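Uncharacterized protein (Enterococcus faecalis, PDB 3CEX) is of unknown function but belongs to the DinB superfamily of helical-bundle proteins, many relatives of which are metal-dependent enzymes. Local coordinates at residues Met48-Ile59 with Leu107-Thr118. Numbering follows the deposited sequence.
Sequences MWHTARELDLQI and LSDYLAASVALT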
loop_
_atom_site.group_PDB
_atom_site.type_symbol
_atom_site.label_atom_id
_atom_site.label_comp_id
_atom_site.label_asym_id
_atom_site.label_seq_id
_atom_site.Cartn_x
_atom_site.Cartn_y
_atom_site.Cartn_z
HETATM N N MSE A 48 12.349 -4.329 1.267
HETATM C CA MSE A 48 12.363 -4.187 2.737
HETATM C C MSE A 48 13.427 -3.220 3.211
HETATM O O MSE A 48 13.171 -2.420 4.061
HETATM C CB MSE A 48 12.610 -5.531 3.411
HETATM C CG MSE A 48 11.411 -6.279 3.603
HETATM SE SE MSE A 48 11.593 -7.880 4.692
HETATM C CE MSE A 48 11.393 -7.305 6.510
ATOM N N TRP A 49 14.627 -3.300 2.654
ATOM C CA TRP A 49 15.676 -2.331 2.978
ATOM C C TRP A 49 15.223 -0.917 2.606
ATOM O O TRP A 49 15.349 0.031 3.397
ATOM C CB TRP A 49 16.946 -2.675 2.204
ATOM C CG TRP A 49 17.929 -1.569 2.203
ATOM C CD1 TRP A 49 18.809 -1.264 3.204
ATOM C CD2 TRP A 49 18.144 -0.589 1.168
ATOM N NE1 TRP A 49 19.541 -0.187 2.850
ATOM C CE2 TRP A 49 19.159 0.248 1.610
ATOM C CE3 TRP A 49 17.565 -0.353 -0.091
ATOM C CZ2 TRP A 49 19.648 1.311 0.836
ATOM C CZ3 TRP A 49 18.020 0.673 -0.841
ATOM C CH2 TRP A 49 19.054 1.514 -0.380
ATOM N N HIS A 50 14.653 -0.777 1.403
ATOM C CA HIS A 50 14.222 0.538 0.944
ATOM C C HIS A 50 13.122 1.129 1.810
ATOM O O HIS A 50 13.159 2.301 2.102
ATOM C CB HIS A 50 13.735 0.534 -0.499
ATOM C CG HIS A 50 12.929 1.749 -0.852
ATOM N ND1 HIS A 50 13.509 2.938 -1.221
ATOM C CD2 HIS A 50 11.589 1.967 -0.848
ATOM C CE1 HIS A 50 12.564 3.835 -1.452
ATOM N NE2 HIS A 50 11.389 3.277 -1.222
ATOM N N THR A 51 12.146 0.310 2.201
ATOM C CA THR A 51 11.067 0.758 3.076
ATOM C C THR A 51 11.629 1.200 4.427
ATOM O O THR A 51 11.270 2.263 4.906
ATOM C CB THR A 51 9.995 -0.325 3.217
ATOM O OG1 THR A 51 9.451 -0.565 1.900
ATOM C CG2 THR A 51 8.842 0.094 4.212
ATOM N N ALA A 52 12.495 0.393 5.039
ATOM C CA ALA A 52 13.122 0.768 6.309
ATOM C C ALA A 52 13.942 2.044 6.115
ATOM O O ALA A 52 13.888 2.950 6.949
ATOM C CB ALA A 52 13.986 -0.355 6.837
ATOM N N ARG A 53 14.676 2.123 5.018
ATOM C CA ARG A 53 15.541 3.265 4.745
ATOM C C ARG A 53 14.747 4.564 4.536
ATOM O O ARG A 53 15.142 5.632 5.028
ATOM C CB ARG A 53 16.450 2.930 3.547
ATOM C CG ARG A 53 17.570 3.865 3.242
ATOM C CD ARG A 53 18.777 3.673 4.119
ATOM N NE ARG A 53 19.921 4.270 3.426
ATOM C CZ ARG A 53 20.402 5.500 3.617
ATOM N NH1 ARG A 53 19.886 6.313 4.531
ATOM N NH2 ARG A 53 21.435 5.915 2.895
ATOM N N GLU A 54 13.618 4.479 3.837
ATOM C CA GLU A 54 12.852 5.664 3.552
ATOM C C GLU A 54 12.088 6.200 4.785
ATOM O O GLU A 54 11.982 7.414 4.951
ATOM C CB GLU A 54 11.897 5.394 2.379
ATOM C CG GLU A 54 11.130 6.587 1.931
ATOM C CD GLU A 54 11.928 7.569 1.080
ATOM O OE1 GLU A 54 13.179 7.602 1.135
ATOM O OE2 GLU A 54 11.280 8.332 0.344
ATOM N N LEU A 55 11.502 5.310 5.589
ATOM C CA LEU A 55 10.944 5.702 6.904
ATOM C C LEU A 55 12.007 6.368 7.784
ATOM O O LEU A 55 11.793 7.443 8.373
ATOM C CB LEU A 55 10.359 4.483 7.628
ATOM C CG LEU A 55 9.115 3.805 6.989
ATOM C CD1 LEU A 55 8.745 2.493 7.699
ATOM C CD2 LEU A 55 7.923 4.779 6.970
ATOM N N ASP A 56 13.135 5.684 7.936
ATOM C CA ASP A 56 14.274 6.210 8.670
ATOM C C ASP A 56 14.653 7.630 8.185
ATOM O O ASP A 56 14.539 8.605 8.928
ATOM C CB ASP A 56 15.463 5.232 8.515
ATOM C CG ASP A 56 16.679 5.610 9.354
ATOM O OD1 ASP A 56 16.566 6.437 10.290
ATOM O OD2 ASP A 56 17.759 5.022 9.084
ATOM N N LEU A 57 15.073 7.744 6.936
ATOM C CA LEU A 57 15.503 9.046 6.399
ATOM C C LEU A 57 14.448 10.152 6.513
ATOM O O LEU A 57 14.755 11.277 6.897
ATOM C CB LEU A 57 15.932 8.916 4.943
ATOM C CG LEU A 57 17.316 8.291 4.742
ATOM C CD1 LEU A 57 17.574 8.159 3.238
ATOM C CD2 LEU A 57 18.411 9.095 5.429
ATOM N N GLN A 58 13.208 9.845 6.178
ATOM C CA GLN A 58 12.184 10.895 6.182
ATOM C C GLN A 58 11.780 11.346 7.585
ATOM O O GLN A 58 11.611 12.554 7.827
ATOM C CB GLN A 58 10.938 10.455 5.440
ATOM C CG GLN A 58 11.132 10.218 3.937
ATOM C CD GLN A 58 11.411 11.461 3.126
ATOM O OE1 GLN A 58 11.713 12.547 3.655
ATOM N NE2 GLN A 58 11.341 11.301 1.816
ATOM N N ILE A 59 11.585 10.378 8.481
ATOM C CA ILE A 59 11.218 10.682 9.851
ATOM C C ILE A 59 12.397 11.304 10.558
ATOM O O ILE A 59 12.215 12.239 11.313
ATOM C CB ILE A 59 10.722 9.435 10.660
ATOM C CG1 ILE A 59 9.437 8.872 10.061
ATOM C CG2 ILE A 59 10.523 9.809 12.152
ATOM C CD1 ILE A 59 8.224 9.762 10.232
ATOM N N LEU A 107 17.206 -7.626 7.839
ATOM C CA LEU A 107 16.102 -6.898 7.225
ATOM C C LEU A 107 14.989 -6.687 8.236
ATOM O O LEU A 107 14.461 -5.608 8.326
ATOM C CB LEU A 107 15.540 -7.676 6.028
ATOM C CG LEU A 107 16.431 -7.829 4.780
ATOM C CD1 LEU A 107 15.900 -8.909 3.857
ATOM C CD2 LEU A 107 16.618 -6.492 4.056
ATOM N N SER A 108 14.655 -7.734 8.996
ATOM C CA SER A 108 13.618 -7.659 9.999
ATOM C C SER A 108 13.963 -6.652 11.080
ATOM O O SER A 108 13.084 -5.902 11.557
ATOM C CB SER A 108 13.413 -9.003 10.676
ATOM O OG SER A 108 12.840 -9.906 9.790
ATOM N N ASP A 109 15.226 -6.693 11.515
ATOM C CA ASP A 109 15.703 -5.818 12.601
ATOM C C ASP A 109 15.728 -4.342 12.202
ATOM O O ASP A 109 15.284 -3.450 12.975
ATOM C CB ASP A 109 17.087 -6.276 13.082
ATOM C CG ASP A 109 17.062 -7.603 13.803
ATOM O OD1 ASP A 109 15.968 -8.107 14.160
ATOM O OD2 ASP A 109 18.168 -8.153 14.019
ATOM N N TYR A 110 16.212 -4.050 10.999
ATOM C CA TYR A 110 16.267 -2.656 10.576
ATOM C C TYR A 110 14.846 -2.117 10.295
ATOM O O TYR A 110 14.508 -0.989 10.664
ATOM C CB TYR A 110 17.201 -2.477 9.365
ATOM C CG TYR A 110 17.333 -1.045 8.867
ATOM C CD1 TYR A 110 17.436 0.033 9.754
ATOM C CD2 TYR A 110 17.382 -0.770 7.528
ATOM C CE1 TYR A 110 17.564 1.374 9.269
ATOM C CE2 TYR A 110 17.505 0.533 7.057
ATOM C CZ TYR A 110 17.587 1.602 7.921
ATOM O OH TYR A 110 17.711 2.888 7.402
ATOM N N LEU A 111 13.995 -2.928 9.680
ATOM C CA LEU A 111 12.605 -2.508 9.491
ATOM C C LEU A 111 11.879 -2.267 10.827
ATOM O O LEU A 111 11.168 -1.276 10.979
ATOM C CB LEU A 111 11.815 -3.513 8.630
ATOM C CG LEU A 111 10.387 -3.117 8.217
ATOM C CD1 LEU A 111 10.383 -1.790 7.417
ATOM C CD2 LEU A 111 9.754 -4.265 7.341
ATOM N N ALA A 112 12.073 -3.160 11.789
ATOM C CA ALA A 112 11.456 -2.995 13.118
ATOM C C ALA A 112 11.919 -1.704 13.795
ATOM O O ALA A 112 11.110 -0.997 14.422
ATOM C CB ALA A 112 11.765 -4.216 14.036
ATOM N N ALA A 113 13.220 -1.398 13.678
ATOM C CA ALA A 113 13.759 -0.152 14.199
ATOM C C ALA A 113 13.146 1.049 13.486
ATOM O O ALA A 113 12.821 2.043 14.133
ATOM C CB ALA A 113 15.283 -0.110 14.107
ATOM N N SER A 114 13.035 1.000 12.157
ATOM C CA SER A 114 12.466 2.151 11.436
ATOM C C SER A 114 10.967 2.346 11.675
ATOM O O SER A 114 10.495 3.469 11.721
ATOM C CB SER A 114 12.757 2.058 9.943
ATOM O OG SER A 114 14.154 1.973 9.769
ATOM N N VAL A 115 10.221 1.252 11.799
ATOM C CA VAL A 115 8.806 1.334 12.165
ATOM C C VAL A 115 8.639 1.915 13.560
ATOM O O VAL A 115 7.785 2.780 13.757
ATOM C CB VAL A 115 8.101 -0.052 12.021
ATOM C CG1 VAL A 115 6.689 -0.023 12.629
ATOM C CG2 VAL A 115 8.054 -0.441 10.534
ATOM N N ALA A 116 9.460 1.480 14.514
ATOM C CA ALA A 116 9.406 2.010 15.883
ATOM C C ALA A 116 9.616 3.519 15.921
ATOM O O ALA A 116 8.887 4.234 16.597
ATOM C CB ALA A 116 10.449 1.338 16.790
ATOM N N LEU A 117 10.649 3.972 15.233
ATOM C CA LEU A 117 10.960 5.388 15.104
ATOM C C LEU A 117 9.756 6.168 14.552
ATOM O O LEU A 117 9.385 7.236 15.074
ATOM C CB LEU A 117 12.162 5.570 14.163
ATOM C CG LEU A 117 12.628 7.016 13.913
ATOM C CD1 LEU A 117 13.379 7.604 15.144
ATOM C CD2 LEU A 117 13.494 7.091 12.620
ATOM N N THR A 118 9.162 5.626 13.494
ATOM C CA THR A 118 8.026 6.260 12.816
ATOM C C THR A 118 6.870 6.377 13.807
ATOM O O THR A 118 6.296 7.444 13.977
ATOM C CB THR A 118 7.628 5.486 11.548
ATOM O OG1 THR A 118 8.769 5.398 10.679
ATOM C CG2 THR A 118 6.466 6.173 10.804
HETATM O O HOH W 1 15.107 -3.817 6.192
#
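Ala52 shows how a small residue lets two roughly parallel helices close in: its CA stands 4.6 Å from that of Leu111, and the axes of the two segments, 30° apart in direction, come within 8.5 Å. Its CB presses over one face of the Tyr110 ring, 3.9 Å from the centroid, a CH-pi contact. Tyr110 is a knob in the hole formed by Trp49, Ala52, Arg53 and Asp56. Toward the helix starts, Met48, a selenomethionine bent at its last torsion (chi3 86°), brings CE to 3.6 Å from Leu111 CD2; at the other end Ile59 CG2 meets Leu117 CG. Tyr110 extends its ring away from its own main chain and carries OH to Asp56, donating to the anti lone pair of OD2 at 2.7 Å, the carboxylate turned 81° from the ring. Trp69 N also bonds OD2, giving it two donors, while Leu68 N bonds OD1. Ser114 OG lies 3.0 Å from Ala52 O, though its proton could instead serve Tyr110 O. A water links the carbonyls of Leu107 and, weakly, Met48. Helix 8-25 packs against Met48, Thr51 and Thr118, and helix 144-170 against Thr51 and Ile59, completing a four-helix bundle.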